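Local structure of L-threonine-O-3-phosphate decarboxylase (Porphyromonas gingivalis, 3FKD) at residues T54-L59 / V65-I70; Y193-A198 / E234-I239; V258-A263 / A326-F331. The protein probably decarboxylates L-threonine O-3-phosphate as a pyridoxal 5'-phosphate-dependent lyase related to class I and II aminotransferases. All blocks are in the same frame, centred on the assembly; numbering follows the deposited sequence.

Interaction 1 (T54-L59 / V65-I70)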
loop_
_atom_site.group_PDB
_atom_site.type_symbol
_atom_site.label_atom_id
_atom_site.label_comp_id
_atom_site.label_asym_id
_atom_site.label_seq_id
_atom_site.Cartn_x
_atom_site.Cartn_y
_atom_site.Cartn_z
ATOM N N THR A 54 -1.012 6.467 16.043
ATOM C CA THR A 54 -1.150 7.844 16.440
ATOM C C THR A 54 -2.111 8.579 15.499
ATOM O O THR A 54 -2.962 9.373 15.954
ATOM C CB THR A 54 0.228 8.574 16.512
ATOM O OG1 THR A 54 1.021 7.965 17.524
ATOM C CG2 THR A 54 0.061 9.984 16.919
ATOM N N LEU A 55 -1.983 8.320 14.191
ATOM C CA LEU A 55 -2.936 8.876 13.244
ATOM C C LEU A 55 -4.337 8.387 13.564
ATOM O O LEU A 55 -5.271 9.184 13.638
ATOM C CB LEU A 55 -2.570 8.562 11.796
ATOM C CG LEU A 55 -3.392 9.215 10.678
ATOM C CD1 LEU A 55 -3.574 10.717 10.953
ATOM C CD2 LEU A 55 -2.735 9.003 9.358
ATOM N N ARG A 56 -4.468 7.083 13.783
ATOM C CA ARG A 56 -5.752 6.484 14.119
ATOM C C ARG A 56 -6.371 7.200 15.298
ATOM O O ARG A 56 -7.530 7.622 15.248
ATOM C CB ARG A 56 -5.597 4.997 14.443
ATOM C CG ARG A 56 -6.920 4.273 14.620
ATOM C CD ARG A 56 -6.699 2.869 15.114
ATOM N NE ARG A 56 -6.235 2.841 16.500
ATOM C CZ ARG A 56 -5.081 2.303 16.897
ATOM N NH1 ARG A 56 -4.262 1.740 16.019
ATOM N NH2 ARG A 56 -4.744 2.311 18.176
ATOM N N GLN A 57 -5.589 7.340 16.357
ATOM C CA GLN A 57 -6.032 8.050 17.550
ATOM C C GLN A 57 -6.538 9.472 17.227
ATOM O O GLN A 57 -7.651 9.826 17.600
ATOM C CB GLN A 57 -4.918 8.033 18.599
ATOM C CG GLN A 57 -5.112 8.912 19.813
ATOM C CD GLN A 57 -6.266 8.467 20.687
ATOM O OE1 GLN A 57 -7.436 8.829 20.452
ATOM N NE2 GLN A 57 -5.943 7.690 21.728
HETATM N N MSE A 58 -5.757 10.277 16.514
HETATM C CA MSE A 58 -6.203 11.640 16.190
HETATM C C MSE A 58 -7.412 11.718 15.230
HETATM O O MSE A 58 -8.121 12.727 15.204
HETATM C CB MSE A 58 -5.079 12.467 15.585
HETATM C CG MSE A 58 -3.742 12.414 16.320
HETATM SE SE MSE A 58 -2.489 13.241 15.068
HETATM C CE MSE A 58 -0.809 12.482 15.618
ATOM N N LEU A 59 -7.627 10.689 14.414
ATOM C CA LEU A 59 -8.791 10.663 13.561
ATOM C C LEU A 59 -10.012 10.411 14.428
ATOM O O LEU A 59 -11.004 11.106 14.340
ATOM C CB LEU A 59 -8.649 9.573 12.494
ATOM C CG LEU A 59 -7.703 9.857 11.318
ATOM C CD1 LEU A 59 -7.481 8.627 10.439
ATOM C CD2 LEU A 59 -8.211 11.054 10.495
ATOM N N VAL A 65 -15.317 9.614 17.310
ATOM C CA VAL A 65 -15.518 8.181 17.237
ATOM C C VAL A 65 -14.490 7.516 18.119
ATOM O O VAL A 65 -13.514 8.144 18.507
ATOM C CB VAL A 65 -15.408 7.671 15.777
ATOM C CG1 VAL A 65 -15.308 6.174 15.744
ATOM C CG2 VAL A 65 -16.627 8.096 14.992
ATOM N N ASP A 66 -14.710 6.259 18.470
ATOM C CA ASP A 66 -13.732 5.547 19.279
ATOM C C ASP A 66 -12.485 5.163 18.496
ATOM O O ASP A 66 -12.515 4.983 17.280
ATOM C CB ASP A 66 -14.357 4.305 19.920
ATOM C CG ASP A 66 -15.558 4.651 20.815
ATOM O OD1 ASP A 66 -15.768 5.853 21.107
ATOM O OD2 ASP A 66 -16.284 3.721 21.233
ATOM N N ASN A 67 -11.380 5.051 19.220
ATOM C CA ASN A 67 -10.132 4.565 18.665
ATOM C C ASN A 67 -10.366 3.239 17.934
ATOM O O ASN A 67 -9.761 2.980 16.892
ATOM C CB ASN A 67 -9.149 4.358 19.805
ATOM C CG ASN A 67 -7.724 4.661 19.413
ATOM O OD1 ASN A 67 -7.039 3.849 18.782
ATOM N ND2 ASN A 67 -7.259 5.850 19.801
ATOM N N ASN A 68 -11.240 2.415 18.518
ATOM C CA ASN A 68 -11.666 1.136 17.986
ATOM C C ASN A 68 -12.346 1.187 16.610
ATOM O O ASN A 68 -12.527 0.159 15.945
ATOM C CB ASN A 68 -12.711 0.555 18.929
ATOM C CG ASN A 68 -12.111 -0.122 20.108
ATOM O OD1 ASN A 68 -10.990 -0.655 20.039
ATOM N ND2 ASN A 68 -12.853 -0.127 21.221
ATOM N N ALA A 69 -12.800 2.364 16.214
ATOM C CA ALA A 69 -13.658 2.425 15.047
ATOM C C ALA A 69 -12.958 2.978 13.813
ATOM O O ALA A 69 -13.601 3.114 12.774
ATOM C CB ALA A 69 -14.951 3.202 15.352
ATOM N N ILE A 70 -11.674 3.329 13.930
ATOM C CA ILE A 70 -10.917 3.761 12.755
ATOM C C ILE A 70 -9.854 2.745 12.361
ATOM O O ILE A 70 -9.306 2.021 13.176
ATOM C CB ILE A 70 -10.298 5.206 12.867
ATOM C CG1 ILE A 70 -11.323 6.283 12.512
ATOM C CG2 ILE A 70 -9.150 5.394 11.890
ATOM C CD1 ILE A 70 -12.283 6.675 13.615
#
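R56 reaches from helix 53-62 to N67, in the loop with a short 3-10 turn that leads into strand 70-73, an outermost strand of the mixed sheet in the large domain of this fold-type-I (aminotransferase class I and II) chain. The helix thus packs against the connection that follows it, with CA atoms closest at Q57 and N67, 5.5 Å apart.

Two guanidinium nitrogens of R56 share one acceptor, N67 OD1: NE lies 2.6 Å from OD1 and NH2 lies 2.8 Å from it. The grip is side-on and OD1 stays almost in the guanidinium plane, yet the amide plane of N67 stands 71° to that group. Both donors are tilted from the plane of the amide carbonyl, the NE bond more than the NH2 bond. With CG trans to the backbone N (chi1 -172°) and the chain extended as far as CD, R56 runs out towards the loop; the turn at chi3 (70°) then swings the head group onto OD1. NH1 forms a salt bridge with D51, so the carboxylate and the amide together fix the rotation of the guanidinium.

The other end of the N67 amide, ND2, faces the Q57 amide with the planes steeply crossed. No hydrogen bond is formed there, and the close spacing of the two groups is doubtful as modelled.

Nearer the backbone, the aliphatic part of R56 slides antiparallel past I70: CG lies 3.7 Å from I70 CG2, and CD lies 3.4 Å from the backbone carbonyl oxygen I70 O. Helix 230-241 meets L59 through L240. L59 closes the contact at right angles to I70, its CD1 resting 3.9 Å from I70 CG2.

Interaction 2 (Y193-A198 / E234-I239)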
loop_
_atom_site.group_PDB
_atom_site.type_symbol
_atom_site.label_atom_id
_atom_site.label_comp_id
_atom_site.label_asym_id
_atom_site.label_seq_id
_atom_site.Cartn_x
_atom_site.Cartn_y
_atom_site.Cartn_z
ATOM N N TYR A 193 -13.055 6.810 4.038
ATOM C CA TYR A 193 -12.620 8.166 3.797
ATOM C C TYR A 193 -11.326 8.226 2.961
ATOM O O TYR A 193 -10.613 7.229 2.849
ATOM C CB TYR A 193 -12.485 8.898 5.121
ATOM C CG TYR A 193 -13.811 9.417 5.596
ATOM C CD1 TYR A 193 -14.255 10.693 5.226
ATOM C CD2 TYR A 193 -14.651 8.632 6.382
ATOM C CE1 TYR A 193 -15.463 11.172 5.646
ATOM C CE2 TYR A 193 -15.894 9.120 6.800
ATOM C CZ TYR A 193 -16.284 10.386 6.422
ATOM O OH TYR A 193 -17.493 10.889 6.832
ATOM N N SER A 194 -11.047 9.392 2.379
ATOM C CA SER A 194 -9.946 9.547 1.438
ATOM C C SER A 194 -9.119 10.836 1.588
ATOM O O SER A 194 -9.639 11.901 1.820
ATOM C CB SER A 194 -10.486 9.467 0.012
ATOM O OG SER A 194 -9.438 9.651 -0.907
ATOM N N PHE A 195 -7.823 10.731 1.391
ATOM C CA PHE A 195 -6.969 11.892 1.436
ATOM C C PHE A 195 -6.545 12.225 0.023
ATOM O O PHE A 195 -6.002 13.290 -0.229
ATOM C CB PHE A 195 -5.749 11.664 2.359
ATOM C CG PHE A 195 -6.054 11.832 3.841
ATOM C CD1 PHE A 195 -5.917 13.075 4.468
ATOM C CD2 PHE A 195 -6.444 10.749 4.615
ATOM C CE1 PHE A 195 -6.220 13.246 5.808
ATOM C CE2 PHE A 195 -6.737 10.907 5.960
ATOM C CZ PHE A 195 -6.623 12.143 6.551
ATOM N N SER A 196 -6.799 11.315 -0.912
ATOM C CA SER A 196 -6.395 11.574 -2.294
ATOM C C SER A 196 -7.139 12.730 -2.966
ATOM O O SER A 196 -6.522 13.522 -3.665
ATOM C CB SER A 196 -6.561 10.348 -3.198
ATOM O OG SER A 196 -6.389 9.138 -2.534
ATOM N N HIS A 197 -8.464 12.780 -2.784
ATOM C CA HIS A 197 -9.344 13.615 -3.618
ATOM C C HIS A 197 -9.468 15.048 -3.133
ATOM O O HIS A 197 -9.190 15.958 -3.894
ATOM C CB HIS A 197 -10.731 13.000 -3.732
ATOM C CG HIS A 197 -10.718 11.589 -4.223
ATOM N ND1 HIS A 197 -10.624 11.260 -5.564
ATOM C CD2 HIS A 197 -10.795 10.422 -3.553
ATOM C CE1 HIS A 197 -10.633 9.954 -5.690
ATOM N NE2 HIS A 197 -10.739 9.420 -4.485
ATOM N N ALA A 198 -9.872 15.209 -1.862
ATOM C CA ALA A 198 -10.136 16.519 -1.254
ATOM C C ALA A 198 -8.869 17.325 -1.091
ATOM O O ALA A 198 -8.928 18.542 -1.039
ATOM C CB ALA A 198 -10.871 16.394 0.096
ATOM N N GLU A 234 2.360 11.350 7.816
ATOM C CA GLU A 234 2.852 12.669 8.132
ATOM C C GLU A 234 2.028 13.775 7.421
ATOM O O GLU A 234 1.685 14.785 8.030
ATOM C CB GLU A 234 4.342 12.714 7.782
ATOM C CG GLU A 234 5.048 13.976 8.123
ATOM C CD GLU A 234 5.247 14.219 9.629
ATOM O OE1 GLU A 234 4.991 13.324 10.444
ATOM O OE2 GLU A 234 5.680 15.342 9.986
ATOM N N ALA A 235 1.681 13.544 6.156
ATOM C CA ALA A 235 0.808 14.448 5.418
ATOM C C ALA A 235 -0.554 14.540 6.075
ATOM O O ALA A 235 -1.088 15.637 6.281
ATOM C CB ALA A 235 0.664 14.003 3.971
ATOM N N ALA A 236 -1.117 13.390 6.412
ATOM C CA ALA A 236 -2.433 13.349 7.044
ATOM C C ALA A 236 -2.487 14.079 8.383
ATOM O O ALA A 236 -3.445 14.816 8.642
ATOM C CB ALA A 236 -2.944 11.898 7.192
ATOM N N LYS A 237 -1.483 13.847 9.224
ATOM C CA LYS A 237 -1.362 14.525 10.515
ATOM C C LYS A 237 -1.396 16.050 10.362
ATOM O O LYS A 237 -2.064 16.751 11.119
ATOM C CB LYS A 237 -0.062 14.099 11.213
ATOM C CG LYS A 237 -0.249 12.955 12.160
ATOM C CD LYS A 237 1.071 12.323 12.543
ATOM C CE LYS A 237 0.856 11.022 13.345
ATOM N NZ LYS A 237 2.102 10.293 13.622
ATOM N N PHE A 238 -0.669 16.546 9.366
ATOM C CA PHE A 238 -0.649 17.963 9.010
ATOM C C PHE A 238 -2.020 18.512 8.534
ATOM O O PHE A 238 -2.499 19.529 9.030
ATOM C CB PHE A 238 0.426 18.217 7.950
ATOM C CG PHE A 238 0.794 19.658 7.820
ATOM C CD1 PHE A 238 0.358 20.403 6.748
ATOM C CD2 PHE A 238 1.561 20.277 8.778
ATOM C CE1 PHE A 238 0.701 21.731 6.630
ATOM C CE2 PHE A 238 1.888 21.599 8.663
ATOM C CZ PHE A 238 1.463 22.323 7.594
ATOM N N ILE A 239 -2.643 17.834 7.575
ATOM C CA ILE A 239 -3.999 18.217 7.162
ATOM C C ILE A 239 -4.985 18.291 8.356
ATOM O O ILE A 239 -5.769 19.249 8.460
ATOM C CB ILE A 239 -4.533 17.290 6.052
ATOM C CG1 ILE A 239 -3.724 17.524 4.761
ATOM C CG2 ILE A 239 -6.071 17.457 5.870
ATOM C CD1 ILE A 239 -3.639 16.303 3.807
#
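I239 N donates to A235 O at 3.0 Å, a regular bond of helix 230-241; the I239 side chain points at F195. No hydrogen bond crosses the contact; it is carried by one aromatic ring and two aliphatic groups.

A236 and I239, three positions apart, meet the F195 ring in different ways. A236 CB lies over one face, 3.9 Å from the ring centroid and 20° off the normal, which is CH-pi geometry. It is displaced toward the rim, so its closest ring atom is CZ, at 3.7 Å. I239 instead comes to the edge, near the ring plane, with its CD1 4.0 Å from F195 CD1; the two side chains slide past each other in opposite directions. The ring is delivered by a first torsion that sets CG trans to the carbonyl carbon (chi1 -80°), and chi2 near -90° turns its face to A236.

F195 lies just after strand 189-194 of the mixed seven-stranded sheet of the fold-type-I large domain, ahead of helix 196-199. By comparison with the family, H197 probably occupies the position of the lysine that binds the cofactor in aminotransferases. S196 and H197 pack on Y47 of the second subunit, consistent with a site near the dimer interface.

S194 precedes the turn leading into the short helix, and its OG accepts a weak capping bond from S196 N at 3.1 Å.

Interaction 3 (V258-A263 / A326-F331)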
loop_
_atom_site.group_PDB
_atom_site.type_symbol
_atom_site.label_atom_id
_atom_site.label_comp_id
_atom_site.label_asym_id
_atom_site.label_seq_id
_atom_site.Cartn_x
_atom_site.Cartn_y
_atom_site.Cartn_z
ATOM N N VAL A 258 -21.729 25.259 -12.725
ATOM C CA VAL A 258 -22.961 25.683 -13.335
ATOM C C VAL A 258 -22.655 26.497 -14.603
ATOM O O VAL A 258 -23.163 26.165 -15.657
ATOM C CB VAL A 258 -23.807 26.476 -12.343
ATOM C CG1 VAL A 258 -24.974 27.172 -13.043
ATOM C CG2 VAL A 258 -24.256 25.581 -11.202
ATOM N N ASP A 259 -21.804 27.527 -14.520
ATOM C CA ASP A 259 -21.423 28.278 -15.728
ATOM C C ASP A 259 -20.772 27.380 -16.781
ATOM O O ASP A 259 -20.809 27.687 -17.969
ATOM C CB ASP A 259 -20.461 29.437 -15.466
ATOM C CG ASP A 259 -20.889 30.340 -14.328
ATOM O OD1 ASP A 259 -22.062 30.300 -13.895
ATOM O OD2 ASP A 259 -20.005 31.098 -13.863
ATOM N N PHE A 260 -20.156 26.280 -16.347
ATOM C CA PHE A 260 -19.539 25.350 -17.285
ATOM C C PHE A 260 -20.599 24.488 -17.980
ATOM O O PHE A 260 -20.566 24.342 -19.200
ATOM C CB PHE A 260 -18.510 24.489 -16.561
ATOM C CG PHE A 260 -17.540 23.759 -17.472
ATOM C CD1 PHE A 260 -17.404 24.100 -18.798
ATOM C CD2 PHE A 260 -16.717 22.770 -16.958
ATOM C CE1 PHE A 260 -16.500 23.451 -19.606
ATOM C CE2 PHE A 260 -15.820 22.138 -17.770
ATOM C CZ PHE A 260 -15.723 22.473 -19.103
ATOM N N ILE A 261 -21.545 23.952 -17.206
ATOM C CA ILE A 261 -22.576 23.069 -17.737
ATOM C C ILE A 261 -23.564 23.767 -18.673
ATOM O O ILE A 261 -24.010 23.191 -19.666
ATOM C CB ILE A 261 -23.319 22.324 -16.610
ATOM C CG1 ILE A 261 -22.338 21.348 -15.900
ATOM C CG2 ILE A 261 -24.502 21.567 -17.190
ATOM C CD1 ILE A 261 -22.915 20.579 -14.711
ATOM N N THR A 262 -23.881 25.014 -18.348
ATOM C CA THR A 262 -24.733 25.877 -19.142
ATOM C C THR A 262 -24.139 26.103 -20.519
ATOM O O THR A 262 -24.812 25.927 -21.554
ATOM C CB THR A 262 -24.860 27.250 -18.467
ATOM O OG1 THR A 262 -25.488 27.105 -17.181
ATOM C CG2 THR A 262 -25.643 28.203 -19.349
ATOM N N ALA A 263 -22.892 26.538 -20.548
ATOM C CA ALA A 263 -22.216 26.698 -21.816
ATOM C C ALA A 263 -22.177 25.366 -22.560
ATOM O O ALA A 263 -22.483 25.336 -23.753
ATOM C CB ALA A 263 -20.834 27.260 -21.636
ATOM N N ALA A 326 -11.330 30.549 -17.051
ATOM C CA ALA A 326 -10.546 30.673 -18.271
ATOM C C ALA A 326 -10.236 29.312 -18.950
ATOM O O ALA A 326 -10.264 29.221 -20.156
ATOM C CB ALA A 326 -9.270 31.479 -18.035
ATOM N N GLN A 327 -9.932 28.262 -18.201
ATOM C CA GLN A 327 -9.632 26.971 -18.834
ATOM C C GLN A 327 -10.916 26.374 -19.360
ATOM O O GLN A 327 -10.917 25.713 -20.377
ATOM C CB GLN A 327 -9.003 25.992 -17.825
ATOM C CG GLN A 327 -7.455 25.967 -17.790
ATOM C CD GLN A 327 -6.866 25.895 -16.387
ATOM O OE1 GLN A 327 -7.553 25.624 -15.397
ATOM N NE2 GLN A 327 -5.594 26.183 -16.301
ATOM N N ASN A 328 -12.004 26.586 -18.620
ATOM C CA ASN A 328 -13.307 26.059 -18.984
ATOM C C ASN A 328 -13.742 26.731 -20.276
ATOM O O ASN A 328 -14.196 26.082 -21.209
ATOM C CB ASN A 328 -14.351 26.302 -17.876
ATOM C CG ASN A 328 -14.010 25.602 -16.574
ATOM O OD1 ASN A 328 -13.207 24.673 -16.545
ATOM N ND2 ASN A 328 -14.633 26.052 -15.480
ATOM N N GLN A 329 -13.571 28.046 -20.323
ATOM C CA GLN A 329 -13.953 28.809 -21.499
ATOM C C GLN A 329 -13.209 28.223 -22.707
ATOM O O GLN A 329 -13.800 27.863 -23.727
ATOM C CB GLN A 329 -13.642 30.298 -21.287
ATOM C CG GLN A 329 -14.248 31.249 -22.332
ATOM C CD GLN A 329 -15.785 31.403 -22.229
ATOM O OE1 GLN A 329 -16.481 30.520 -21.692
ATOM N NE2 GLN A 329 -16.316 32.532 -22.750
ATOM N N LEU A 330 -11.907 28.077 -22.551
ATOM C CA LEU A 330 -11.057 27.580 -23.610
ATOM C C LEU A 330 -11.297 26.092 -23.960
ATOM O O LEU A 330 -10.908 25.623 -25.039
ATOM C CB LEU A 330 -9.623 27.804 -23.192
ATOM C CG LEU A 330 -8.543 27.323 -24.136
ATOM C CD1 LEU A 330 -8.918 27.671 -25.569
ATOM C CD2 LEU A 330 -7.212 27.959 -23.694
ATOM N N PHE A 331 -11.946 25.356 -23.065
ATOM C CA PHE A 331 -12.307 23.981 -23.360
ATOM C C PHE A 331 -13.571 23.941 -24.218
ATOM O O PHE A 331 -13.760 23.043 -25.030
ATOM C CB PHE A 331 -12.486 23.199 -22.055
ATOM C CG PHE A 331 -13.174 21.885 -22.220
ATOM C CD1 PHE A 331 -12.494 20.707 -22.005
ATOM C CD2 PHE A 331 -14.511 21.824 -22.568
ATOM C CE1 PHE A 331 -13.141 19.481 -22.141
ATOM C CE2 PHE A 331 -15.161 20.614 -22.723
ATOM C CZ PHE A 331 -14.483 19.447 -22.507
#
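F260 and N328 mark the closest approach of the two helical segments, 258-263 on helix 250-266 and 326-331 on helix 325-339, with CA atoms 6.5 Å apart. No hydrogen bond joins them, and the pairing rests on the F260 ring.

N328 lies over one face of that ring. Its CB is 3.9 Å from the centroid and only 12° off the normal, a CH-pi contact, and its amide is nearly parallel to the ring, with planes 6° apart. The stacked amide puts OD1 3.8 Å from F260 CE2, while OD1 also takes a weak hydrogen bond from Q323 N.

F331 meets the ring differently: the edge of F260 points at the face of F331 in an offset edge-to-face pair, planes at 86° and centroids 5.5 Å apart. F260 CZ lies 3.7 Å from F331 CD2. A first torsion with CG trans to N carries the F260 ring across to both partners.

I320 of strand 317-321 touches both rings, and M302 and I304 of strand 302-306 touch F331, an arrangement of two helices against a mixed sheet that belongs to the small domain of fold-type-I enzymes.

Overall arrangement
Interactions 1 and 2 are neighbours, with centres 14 Å apart, and helix 230-241 connects them: A236, part of interaction 2, receives L55 CD2 of 54-59 at 3.6 Å from its CB. Interaction 3 lies apart, on the opposite side of the chain's centre from interaction 1. Its centre is about 29 Å from that of interaction 2 and 41 Å from that of interaction 1, with no touching atoms. Of the three, interaction 2 includes the segment around H197, which probably borders the cofactor site, whereas interaction 1 joins a helix and a loop of the large domain, beside its outermost strand 70-73, and interaction 3 pairs helices of the small domain.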